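Local coordinates for protein phosphopantothenoylcysteine decarboxylase (Cryptococcus neoformans, PDB 6EOA) that binds flavin mononucleotide and probably decarboxylates phosphopantothenoylcysteine in coenzyme A biosynthesis, at residues Leu39-Ser42 against Ala46-Lys49; Ile136-Ala141 against Gly217-Trp222; Val65-Thr70 against Tyr75-Glu80. All coordinates share one frame; numbering follows the deposited sequence.

Contact 1: Leu39-Ser42 against Ala46-Lys49; sequences LITS and ASIK. With FMN (flavin mononucleotide), chain B.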
loop_
_atom_site.group_PDB
_atom_site.type_symbol
_atom_site.label_atom_id
_atom_site.label_comp_id
_atom_site.label_asym_id
_atom_site.label_seq_id
_atom_site.Cartn_x
_atom_site.Cartn_y
_atom_site.Cartn_z
ATOM N N LEU A 39 -8.604 -16.507 12.500
ATOM C CA LEU A 39 -8.001 -16.930 11.244
ATOM C C LEU A 39 -7.932 -15.761 10.264
ATOM O O LEU A 39 -8.956 -15.180 9.910
ATOM C CB LEU A 39 -8.789 -18.086 10.629
ATOM C CG LEU A 39 -8.342 -18.527 9.231
ATOM C CD1 LEU A 39 -6.985 -19.236 9.272
ATOM C CD2 LEU A 39 -9.401 -19.408 8.578
ATOM N N ILE A 40 -6.723 -15.403 9.846
ATOM C CA ILE A 40 -6.558 -14.387 8.816
ATOM C C ILE A 40 -6.289 -15.066 7.484
ATOM O O ILE A 40 -5.336 -15.836 7.352
ATOM C CB ILE A 40 -5.415 -13.403 9.132
ATOM C CG1 ILE A 40 -5.675 -12.675 10.449
ATOM C CG2 ILE A 40 -5.279 -12.376 8.015
ATOM C CD1 ILE A 40 -4.579 -11.688 10.821
ATOM N N THR A 41 -7.147 -14.796 6.505
ATOM C CA THR A 41 -6.990 -15.355 5.167
ATOM C C THR A 41 -6.622 -14.239 4.201
ATOM O O THR A 41 -7.219 -13.163 4.232
ATOM C CB THR A 41 -8.271 -16.063 4.679
ATOM O OG1 THR A 41 -9.289 -15.093 4.398
ATOM C CG2 THR A 41 -8.781 -17.033 5.741
ATOM N N SER A 42 -5.626 -14.487 3.356
ATOM C CA SER A 42 -5.165 -13.474 2.413
ATOM C C SER A 42 -5.299 -13.963 0.972
ATOM O O SER A 42 -5.789 -15.064 0.724
ATOM C CB SER A 42 -3.720 -13.077 2.711
ATOM O OG SER A 42 -2.839 -14.175 2.552
ATOM N N ALA A 46 -4.763 -20.714 -1.858
ATOM C CA ALA A 46 -4.965 -21.621 -0.735
ATOM C C ALA A 46 -6.124 -21.165 0.158
ATOM O O ALA A 46 -6.562 -21.909 1.038
ATOM C CB ALA A 46 -3.677 -21.755 0.076
ATOM N N SER A 47 -6.629 -19.953 -0.077
ATOM C CA SER A 47 -7.797 -19.451 0.647
ATOM C C SER A 47 -9.039 -20.302 0.383
ATOM O O SER A 47 -10.020 -20.223 1.120
ATOM C CB SER A 47 -8.085 -17.994 0.271
ATOM O OG SER A 47 -7.350 -17.096 1.079
ATOM N N ILE A 48 -8.995 -21.102 -0.678
ATOM C CA ILE A 48 -10.074 -22.034 -0.991
ATOM C C ILE A 48 -10.261 -23.044 0.150
ATOM O O ILE A 48 -11.369 -23.529 0.394
ATOM C CB ILE A 48 -9.797 -22.770 -2.323
ATOM C CG1 ILE A 48 -9.862 -21.784 -3.489
ATOM C CG2 ILE A 48 -10.793 -23.899 -2.555
ATOM C CD1 ILE A 48 -9.830 -22.450 -4.851
ATOM N N LYS A 49 -9.179 -23.333 0.865
ATOM C CA LYS A 49 -9.228 -24.268 1.987
ATOM C C LYS A 49 -9.592 -23.604 3.317
ATOM O O LYS A 49 -9.693 -24.278 4.344
ATOM C CB LYS A 49 -7.889 -24.995 2.124
ATOM C CG LYS A 49 -7.501 -25.777 0.885
ATOM C CD LYS A 49 -8.565 -26.814 0.558
ATOM C CE LYS A 49 -8.195 -27.632 -0.664
ATOM N NZ LYS A 49 -9.274 -28.594 -1.013
HETATM N N1 FMN B . -0.236 -14.276 -4.223
HETATM C C2 FMN B . 0.413 -15.154 -3.377
HETATM O O2 FMN B . 1.283 -14.734 -2.611
HETATM N N3 FMN B . 0.089 -16.500 -3.399
HETATM C C4 FMN B . -0.882 -16.973 -4.261
HETATM O O4 FMN B . -1.165 -18.171 -4.269
HETATM C C4A FMN B . -1.540 -16.087 -5.114
HETATM N N5 FMN B . -2.515 -16.543 -5.983
HETATM C C5A FMN B . -3.164 -15.656 -6.822
HETATM C C6 FMN B . -4.151 -16.110 -7.694
HETATM C C7 FMN B . -4.805 -15.219 -8.539
HETATM C C7M FMN B . -5.866 -15.713 -9.482
HETATM C C8 FMN B . -4.471 -13.867 -8.507
HETATM C C8M FMN B . -5.161 -12.886 -9.410
HETATM C C9 FMN B . -3.489 -13.414 -7.637
HETATM C C9A FMN B . -2.833 -14.304 -6.794
HETATM N N10 FMN B . -1.858 -13.849 -5.924
HETATM C C10 FMN B . -1.209 -14.734 -5.088
HETATM C "C1'" FMN B . -1.496 -12.393 -5.892
HETATM C "C2'" FMN B . -2.255 -11.693 -4.770
HETATM O "O2'" FMN B . -3.616 -12.081 -4.762
HETATM C "C3'" FMN B . -2.152 -10.183 -4.927
HETATM O "O3'" FMN B . -0.812 -9.814 -4.689
HETATM C "C4'" FMN B . -3.077 -9.476 -3.943
HETATM O "O4'" FMN B . -3.210 -8.114 -4.287
HETATM C "C5'" FMN B . -2.528 -9.601 -2.529
HETATM O "O5'" FMN B . -3.499 -9.161 -1.607
HETATM P P FMN B . -3.414 -9.621 -0.062
HETATM O O1P FMN B . -2.304 -8.846 0.613
HETATM O O2P FMN B . -3.131 -11.102 0.066
HETATM O O3P FMN B . -4.735 -9.311 0.589
#

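Contact 2: Ile136-Ala141 against Gly217-Trp222; sequences IAPCSA and GKMTDW. With FMN (flavin mononucleotide), chain B.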
loop_
_atom_site.group_PDB
_atom_site.type_symbol
_atom_site.label_atom_id
_atom_site.label_comp_id
_atom_site.label_asym_id
_atom_site.label_seq_id
_atom_site.Cartn_x
_atom_site.Cartn_y
_atom_site.Cartn_z
ATOM N N ILE A 136 -2.374 -16.921 10.301
ATOM C CA ILE A 136 -2.446 -16.373 8.957
ATOM C C ILE A 136 -2.302 -17.495 7.936
ATOM O O ILE A 136 -1.195 -17.933 7.632
ATOM C CB ILE A 136 -1.362 -15.317 8.720
ATOM C CG1 ILE A 136 -1.301 -14.345 9.898
ATOM C CG2 ILE A 136 -1.636 -14.574 7.430
ATOM C CD1 ILE A 136 -0.180 -13.337 9.788
ATOM N N ALA A 137 -3.433 -17.960 7.418
ATOM C CA ALA A 137 -3.451 -19.103 6.514
ATOM C C ALA A 137 -4.549 -18.950 5.468
ATOM O O ALA A 137 -5.731 -19.094 5.777
ATOM C CB ALA A 137 -3.638 -20.395 7.298
ATOM N N PRO A 138 -4.162 -18.669 4.218
ATOM C CA PRO A 138 -2.773 -18.533 3.776
ATOM C C PRO A 138 -2.224 -17.122 3.973
ATOM O O PRO A 138 -2.994 -16.170 4.097
ATOM C CB PRO A 138 -2.862 -18.866 2.292
ATOM C CG PRO A 138 -4.207 -18.343 1.900
ATOM C CD PRO A 138 -5.109 -18.539 3.094
ATOM N N CYS A 139 -0.902 -16.996 3.997
ATOM C CA CYS A 139 -0.263 -15.688 3.969
ATOM C C CYS A 139 0.373 -15.457 2.608
ATOM O O CYS A 139 1.328 -16.142 2.239
ATOM C CB CYS A 139 0.794 -15.565 5.066
ATOM S SG CYS A 139 1.585 -13.933 5.132
ATOM N N SER A 140 -0.160 -14.501 1.857
ATOM C CA SER A 140 0.393 -14.176 0.548
ATOM C C SER A 140 1.739 -13.479 0.697
ATOM O O SER A 140 2.135 -13.115 1.803
ATOM C CB SER A 140 -0.572 -13.292 -0.239
ATOM O OG SER A 140 -0.783 -12.061 0.431
ATOM N N ALA A 141 2.446 -13.310 -0.417
ATOM C CA ALA A 141 3.700 -12.565 -0.415
ATOM C C ALA A 141 3.443 -11.103 -0.066
ATOM O O ALA A 141 4.236 -10.474 0.631
ATOM C CB ALA A 141 4.393 -12.677 -1.765
ATOM N N GLY A 217 6.462 -23.569 -1.960
ATOM C CA GLY A 217 5.559 -22.434 -1.934
ATOM C C GLY A 217 4.133 -22.795 -1.563
ATOM O O GLY A 217 3.362 -21.936 -1.127
ATOM N N LYS A 218 3.778 -24.063 -1.743
ATOM C CA LYS A 218 2.443 -24.540 -1.401
ATOM C C LYS A 218 2.232 -24.472 0.104
ATOM O O LYS A 218 3.115 -24.839 0.877
ATOM C CB LYS A 218 2.233 -25.971 -1.909
ATOM C CG LYS A 218 0.878 -26.573 -1.563
ATOM C CD LYS A 218 0.546 -27.746 -2.480
ATOM C CE LYS A 218 -0.953 -27.863 -2.705
ATOM N NZ LYS A 218 -1.279 -27.969 -4.155
ATOM N N MET A 219 1.063 -23.990 0.514
ATOM C CA MET A 219 0.747 -23.853 1.928
ATOM C C MET A 219 0.818 -25.192 2.650
ATOM O O MET A 219 0.554 -26.243 2.059
ATOM C CB MET A 219 -0.645 -23.250 2.108
ATOM C CG MET A 219 -0.959 -22.823 3.537
ATOM S SD MET A 219 -2.648 -22.229 3.728
ATOM C CE MET A 219 -3.566 -23.694 3.256
ATOM N N THR A 220 1.201 -25.146 3.920
ATOM C CA THR A 220 1.072 -26.297 4.797
ATOM C C THR A 220 -0.349 -26.822 4.670
ATOM O O THR A 220 -1.298 -26.035 4.671
ATOM C CB THR A 220 1.367 -25.931 6.257
ATOM O OG1 THR A 220 2.629 -25.256 6.342
ATOM C CG2 THR A 220 1.381 -27.175 7.135
ATOM N N ASP A 221 -0.497 -28.137 4.525
ATOM C CA ASP A 221 -1.818 -28.727 4.337
ATOM C C ASP A 221 -2.763 -28.281 5.450
ATOM O O ASP A 221 -2.378 -28.240 6.617
ATOM C CB ASP A 221 -1.734 -30.251 4.281
ATOM C CG ASP A 221 -3.044 -30.884 3.861
ATOM O OD1 ASP A 221 -3.317 -30.933 2.642
ATOM O OD2 ASP A 221 -3.801 -31.327 4.750
ATOM N N TRP A 222 -3.990 -27.927 5.079
ATOM C CA TRP A 222 -4.919 -27.314 6.020
ATOM C C TRP A 222 -5.211 -28.217 7.219
ATOM O O TRP A 222 -5.470 -27.731 8.321
ATOM C CB TRP A 222 -6.222 -26.928 5.314
ATOM C CG TRP A 222 -7.074 -28.084 4.880
ATOM C CD1 TRP A 222 -7.050 -28.713 3.669
ATOM C CD2 TRP A 222 -8.092 -28.735 5.650
ATOM N NE1 TRP A 222 -7.984 -29.720 3.640
ATOM C CE2 TRP A 222 -8.636 -29.756 4.845
ATOM C CE3 TRP A 222 -8.593 -28.556 6.943
ATOM C CZ2 TRP A 222 -9.656 -30.596 5.290
ATOM C CZ3 TRP A 222 -9.605 -29.391 7.384
ATOM C CH2 TRP A 222 -10.125 -30.399 6.559
HETATM N N1 FMN B . -0.236 -14.276 -4.223
HETATM C C2 FMN B . 0.413 -15.154 -3.377
HETATM O O2 FMN B . 1.283 -14.734 -2.611
HETATM N N3 FMN B . 0.089 -16.500 -3.399
HETATM C C4 FMN B . -0.882 -16.973 -4.261
HETATM O O4 FMN B . -1.165 -18.171 -4.269
HETATM C C4A FMN B . -1.540 -16.087 -5.114
HETATM N N5 FMN B . -2.515 -16.543 -5.983
HETATM C C5A FMN B . -3.164 -15.656 -6.822
HETATM C C6 FMN B . -4.151 -16.110 -7.694
HETATM C C7 FMN B . -4.805 -15.219 -8.539
HETATM C C7M FMN B . -5.866 -15.713 -9.482
HETATM C C8 FMN B . -4.471 -13.867 -8.507
HETATM C C8M FMN B . -5.161 -12.886 -9.410
HETATM C C9 FMN B . -3.489 -13.414 -7.637
HETATM C C9A FMN B . -2.833 -14.304 -6.794
HETATM N N10 FMN B . -1.858 -13.849 -5.924
HETATM C C10 FMN B . -1.209 -14.734 -5.088
HETATM C "C1'" FMN B . -1.496 -12.393 -5.892
HETATM C "C2'" FMN B . -2.255 -11.693 -4.770
HETATM O "O2'" FMN B . -3.616 -12.081 -4.762
HETATM C "C3'" FMN B . -2.152 -10.183 -4.927
HETATM O "O3'" FMN B . -0.812 -9.814 -4.689
HETATM C "C4'" FMN B . -3.077 -9.476 -3.943
HETATM O "O4'" FMN B . -3.210 -8.114 -4.287
HETATM C "C5'" FMN B . -2.528 -9.601 -2.529
HETATM O "O5'" FMN B . -3.499 -9.161 -1.607
HETATM P P FMN B . -3.414 -9.621 -0.062
HETATM O O1P FMN B . -2.304 -8.846 0.613
HETATM O O2P FMN B . -3.131 -11.102 0.066
HETATM O O3P FMN B . -4.735 -9.311 0.589
#

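Contact 3: Val65-Thr70 against Tyr75-Glu80; sequences VQVVAT and YFYSQE. With FMN (flavin mononucleotide), chain B.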
loop_
_atom_site.group_PDB
_atom_site.type_symbol
_atom_site.label_atom_id
_atom_site.label_comp_id
_atom_site.label_asym_id
_atom_site.label_seq_id
_atom_site.Cartn_x
_atom_site.Cartn_y
_atom_site.Cartn_z
ATOM N N VAL A 65 -13.731 -19.867 16.574
ATOM C CA VAL A 65 -12.965 -19.238 15.511
ATOM C C VAL A 65 -13.660 -17.997 14.964
ATOM O O VAL A 65 -14.876 -17.980 14.764
ATOM C CB VAL A 65 -12.686 -20.234 14.355
ATOM C CG1 VAL A 65 -13.986 -20.802 13.797
ATOM C CG2 VAL A 65 -11.862 -19.576 13.262
ATOM N N GLN A 66 -12.876 -16.945 14.760
ATOM C CA GLN A 66 -13.333 -15.785 14.016
ATOM C C GLN A 66 -12.421 -15.604 12.808
ATOM O O GLN A 66 -11.238 -15.942 12.857
ATOM C CB GLN A 66 -13.346 -14.535 14.896
ATOM C CG GLN A 66 -14.483 -14.519 15.910
ATOM C CD GLN A 66 -15.841 -14.708 15.258
ATOM O OE1 GLN A 66 -16.207 -13.981 14.331
ATOM N NE2 GLN A 66 -16.596 -15.691 15.738
ATOM N N VAL A 67 -12.975 -15.084 11.721
ATOM C CA VAL A 67 -12.243 -15.009 10.465
ATOM C C VAL A 67 -12.053 -13.572 9.993
ATOM O O VAL A 67 -13.003 -12.791 9.958
ATOM C CB VAL A 67 -12.963 -15.803 9.362
ATOM C CG1 VAL A 67 -12.216 -15.692 8.035
ATOM C CG2 VAL A 67 -13.122 -17.257 9.780
ATOM N N VAL A 68 -10.819 -13.235 9.631
ATOM C CA VAL A 68 -10.520 -11.954 9.002
ATOM C C VAL A 68 -10.041 -12.179 7.576
ATOM O O VAL A 68 -9.051 -12.872 7.348
ATOM C CB VAL A 68 -9.450 -11.174 9.778
ATOM C CG1 VAL A 68 -9.042 -9.917 9.005
ATOM C CG2 VAL A 68 -9.962 -10.826 11.167
ATOM N N ALA A 69 -10.752 -11.601 6.616
ATOM C CA ALA A 69 -10.417 -11.790 5.213
ATOM C C ALA A 69 -9.923 -10.494 4.590
ATOM O O ALA A 69 -10.581 -9.462 4.685
ATOM C CB ALA A 69 -11.622 -12.314 4.446
ATOM N N THR A 70 -8.755 -10.546 3.964
ATOM C CA THR A 70 -8.299 -9.431 3.154
ATOM C C THR A 70 -9.195 -9.374 1.925
ATOM O O THR A 70 -9.883 -10.353 1.616
ATOM C CB THR A 70 -6.840 -9.581 2.742
ATOM O OG1 THR A 70 -6.710 -10.654 1.799
ATOM C CG2 THR A 70 -5.968 -9.869 3.954
ATOM N N TYR A 75 -12.034 -13.231 -2.930
ATOM C CA TYR A 75 -12.209 -13.719 -4.295
ATOM C C TYR A 75 -12.150 -15.242 -4.373
ATOM O O TYR A 75 -12.591 -15.831 -5.356
ATOM C CB TYR A 75 -11.144 -13.133 -5.221
ATOM C CG TYR A 75 -11.415 -11.718 -5.674
ATOM C CD1 TYR A 75 -12.211 -11.467 -6.787
ATOM C CD2 TYR A 75 -10.859 -10.631 -5.003
ATOM C CE1 TYR A 75 -12.458 -10.171 -7.214
ATOM C CE2 TYR A 75 -11.096 -9.330 -5.424
ATOM C CZ TYR A 75 -11.899 -9.108 -6.530
ATOM O OH TYR A 75 -12.142 -7.820 -6.954
ATOM N N PHE A 76 -11.601 -15.878 -3.341
ATOM C CA PHE A 76 -11.371 -17.318 -3.392
ATOM C C PHE A 76 -12.423 -18.105 -2.614
ATOM O O PHE A 76 -12.539 -19.320 -2.782
ATOM C CB PHE A 76 -9.972 -17.648 -2.871
ATOM C CG PHE A 76 -8.867 -17.003 -3.658
ATOM C CD1 PHE A 76 -8.377 -17.598 -4.809
ATOM C CD2 PHE A 76 -8.321 -15.797 -3.251
ATOM C CE1 PHE A 76 -7.362 -17.004 -5.539
ATOM C CE2 PHE A 76 -7.307 -15.195 -3.976
ATOM C CZ PHE A 76 -6.827 -15.800 -5.122
ATOM N N TYR A 77 -13.192 -17.419 -1.773
ATOM C CA TYR A 77 -14.275 -18.066 -1.034
ATOM C C TYR A 77 -15.284 -17.047 -0.511
ATOM O O TYR A 77 -14.975 -15.863 -0.370
ATOM C CB TYR A 77 -13.720 -18.903 0.125
ATOM C CG TYR A 77 -13.204 -18.098 1.302
ATOM C CD1 TYR A 77 -13.940 -17.997 2.479
ATOM C CD2 TYR A 77 -11.985 -17.437 1.236
ATOM C CE1 TYR A 77 -13.470 -17.260 3.557
ATOM C CE2 TYR A 77 -11.508 -16.702 2.307
ATOM C CZ TYR A 77 -12.255 -16.616 3.460
ATOM O OH TYR A 77 -11.780 -15.885 4.525
ATOM N N SER A 78 -16.492 -17.521 -0.227
ATOM C CA SER A 78 -17.565 -16.669 0.270
ATOM C C SER A 78 -18.002 -17.080 1.672
ATOM O O SER A 78 -17.557 -18.103 2.199
ATOM C CB SER A 78 -18.762 -16.718 -0.677
ATOM O OG SER A 78 -19.311 -18.024 -0.713
ATOM N N GLN A 79 -18.880 -16.284 2.271
ATOM C CA GLN A 79 -19.416 -16.590 3.589
ATOM C C GLN A 79 -20.202 -17.894 3.548
ATOM O O GLN A 79 -20.201 -18.672 4.501
ATOM C CB GLN A 79 -20.305 -15.448 4.087
ATOM C CG GLN A 79 -21.036 -15.745 5.383
ATOM C CD GLN A 79 -20.104 -15.784 6.573
ATOM O OE1 GLN A 79 -19.371 -14.828 6.832
ATOM N NE2 GLN A 79 -20.121 -16.892 7.303
ATOM N N GLU A 80 -20.860 -18.136 2.422
ATOM C CA GLU A 80 -21.712 -19.303 2.301
ATOM C C GLU A 80 -20.892 -20.572 2.108
ATOM O O GLU A 80 -21.331 -21.658 2.485
ATOM C CB GLU A 80 -22.708 -19.123 1.157
ATOM C CG GLU A 80 -24.107 -19.616 1.507
ATOM C CD GLU A 80 -24.607 -19.061 2.836
ATOM O OE1 GLU A 80 -24.393 -17.858 3.113
ATOM O OE2 GLU A 80 -25.206 -19.838 3.609
HETATM N N1 FMN B . -0.236 -14.276 -4.223
HETATM C C2 FMN B . 0.413 -15.154 -3.377
HETATM O O2 FMN B . 1.283 -14.734 -2.611
HETATM N N3 FMN B . 0.089 -16.500 -3.399
HETATM C C4 FMN B . -0.882 -16.973 -4.261
HETATM O O4 FMN B . -1.165 -18.171 -4.269
HETATM C C4A FMN B . -1.540 -16.087 -5.114
HETATM N N5 FMN B . -2.515 -16.543 -5.983
HETATM C C5A FMN B . -3.164 -15.656 -6.822
HETATM C C6 FMN B . -4.151 -16.110 -7.694
HETATM C C7 FMN B . -4.805 -15.219 -8.539
HETATM C C7M FMN B . -5.866 -15.713 -9.482
HETATM C C8 FMN B . -4.471 -13.867 -8.507
HETATM C C8M FMN B . -5.161 -12.886 -9.410
HETATM C C9 FMN B . -3.489 -13.414 -7.637
HETATM C C9A FMN B . -2.833 -14.304 -6.794
HETATM N N10 FMN B . -1.858 -13.849 -5.924
HETATM C C10 FMN B . -1.209 -14.734 -5.088
HETATM C "C1'" FMN B . -1.496 -12.393 -5.892
HETATM C "C2'" FMN B . -2.255 -11.693 -4.770
HETATM O "O2'" FMN B . -3.616 -12.081 -4.762
HETATM C "C3'" FMN B . -2.152 -10.183 -4.927
HETATM O "O3'" FMN B . -0.812 -9.814 -4.689
HETATM C "C4'" FMN B . -3.077 -9.476 -3.943
HETATM O "O4'" FMN B . -3.210 -8.114 -4.287
HETATM C "C5'" FMN B . -2.528 -9.601 -2.529
HETATM O "O5'" FMN B . -3.499 -9.161 -1.607
HETATM P P FMN B . -3.414 -9.621 -0.062
HETATM O O1P FMN B . -2.304 -8.846 0.613
HETATM O O2P FMN B . -3.131 -11.102 0.066
HETATM O O3P FMN B . -4.735 -9.311 0.589
#

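Contact 1: Leu39-Ser42 against Ala46-Lys49
The hydroxyl of S47 donates a short hydrogen bond to the backbone carbonyl of S42, with OG of S47 2.6 Å from O of S42. The donor lies in the carbonyl plane, and the C=O...OG angle of 156° makes it a nearly end-on approach. S47 is the main side chain of this buried contact. Its CB bond points at the strand end, and a chi1 of -87° sets OG beside the carbonyl of S42. The same OG rests against T41, 3.9 Å from its CB. This bond ties the last residue of 39-42 to the 3-10 turn that follows it. The turn carries its own backbone bond, from N of K49 to O of A46.

S42 works in two directions. Its carbonyl serves S47, while its CB bond points away from the turn. The CB of S42 packs at 3.4 Å from O2P of FMN, next to the phosphate. Its OG is hydrogen-bonded to P138 and S140. The S47 bond closes the short loop 43-45, where N of G43 is hydrogen-bonded to FMN. Such a loop at the C-terminal end of the first parallel strand is a usual cofactor site in Rossmann-like flavoproteins.

Residues 39-41 form the end of strand 35-41, an inner strand of the parallel sheet. Strand 63-69 flanks it on one edge and strand 133-139 on the other. The 3-10 turn 46-49 leads straight into helix 50-59. A50 and V54 of that helix pack on T41 and L39.

Contact 2: Ile136-Ala141 against Gly217-Trp222
M219 points its thioether at P138 and A137 and is the one residue of 217-222 that touches 136-141. Its sulfur sits over the face of the proline ring, almost directly above CA. SD of M219 is 3.7 Å from CB of P138 and equally far from its CA. A137 meets the sulfur from beside the ring, with its CB 4.1 Å from SD of M219. The M219 chain is extended as far as the sulfur: CG is anti to the backbone N at chi1 -169°, and chi2 is also anti. It then bends at chi3, 61°, which turns the methyl CE off the proline. The sulfur, not the methyl, therefore does the touching. The packing is apolar and buried. A174 and C172 also lie against M219.

The peptide bond before P138 is cis, and the chain turns a corner at 137-138. Beyond the corner the segment reaches FMN. OG of S140 donates to O2P of FMN at 2.6 Å, and it also caps N of L143 at the start of helix 141-149. The backbone N of A141 donates to O2 of the flavin at 2.9 Å, along a fairly straight line of 166°. One short run of chain thus holds both the phosphate and the pyrimidine end of the cofactor.

On the other segment, D221 is the N-cap of helix 222-237. A cofactor held where parallel strands end and helices begin is characteristic of the Rossmann-like flavoprotein fold of the homooligomeric flavin-containing Cys decarboxylases.

Contact 3: Val65-Thr70 against Tyr75-Glu80
The chain leaves strand 63-69 at T70 and runs back in roughly the opposite direction, with V67 nearest Q79 and A69 nearest Y77, the CA atoms of the latter pair 9.7 Å apart. This is the outgoing half of a beta-alpha-beta unit, in which helix 79-89 leads on to strand 105-106. At that spacing the backbones do not touch, and the side chain of Y77 bridges the gap.

Y77 reaches the strand with its hydroxyl end. At chi1 73° its CG sits between the backbone N and the carbonyl carbon, which brings the end of the ring to the strand. OH of Y77 lies 3.5 Å from CG1 of V67 and 3.6 Å from CB of A69, so it rests between two side chains of the same strand face. V67 comes from the opposite direction. Its CG1 is anti to the backbone N, at 178°, and this branch makes the touch. A69 lies oblique to the tyrosine ring, with its CB 4.5 Å from CZ of Y77. These neighbours are apolar, and the buried hydroxyl finds its polar partner in OG1 of T41.

Beyond Y77, S78 is the N-cap of helix 79-89. Its side chain caps a backbone N in the first turn of that helix, and OD2 of D81 is bonded back to N of S78, as in a capping box.

Both segments also meet FMN. OG1 of T70 donates to O3P of the phosphate at 2.7 Å. W112 of the second subunit stacks on the ring of Y75 and packs on F76. The F76 ring meets the isoalloxazine with its edge: C6 of FMN lies near the plane of the phenyl ring, 3.7 Å from CZ of F76.

Contact 1 lies between the other two, with its centre 8 Å from that of contact 2 and 7 Å from that of contact 3. Contacts 2 and 3 do not touch; their nearest atoms are about 6 Å apart. Strand 35-41 lies between the strands of the other two contacts. OG of S42 joins contact 1 to contact 2, at 2.5 Å from O of P138 and 2.8 Å from N of S140. OG1 of T41 joins contact 1 to contact 3, at 2.6 Å from OH of Y77. All three reach FMN. G43 and A174 of the same chain, and C152 of the second subunit, are among its further hydrogen-bond partners.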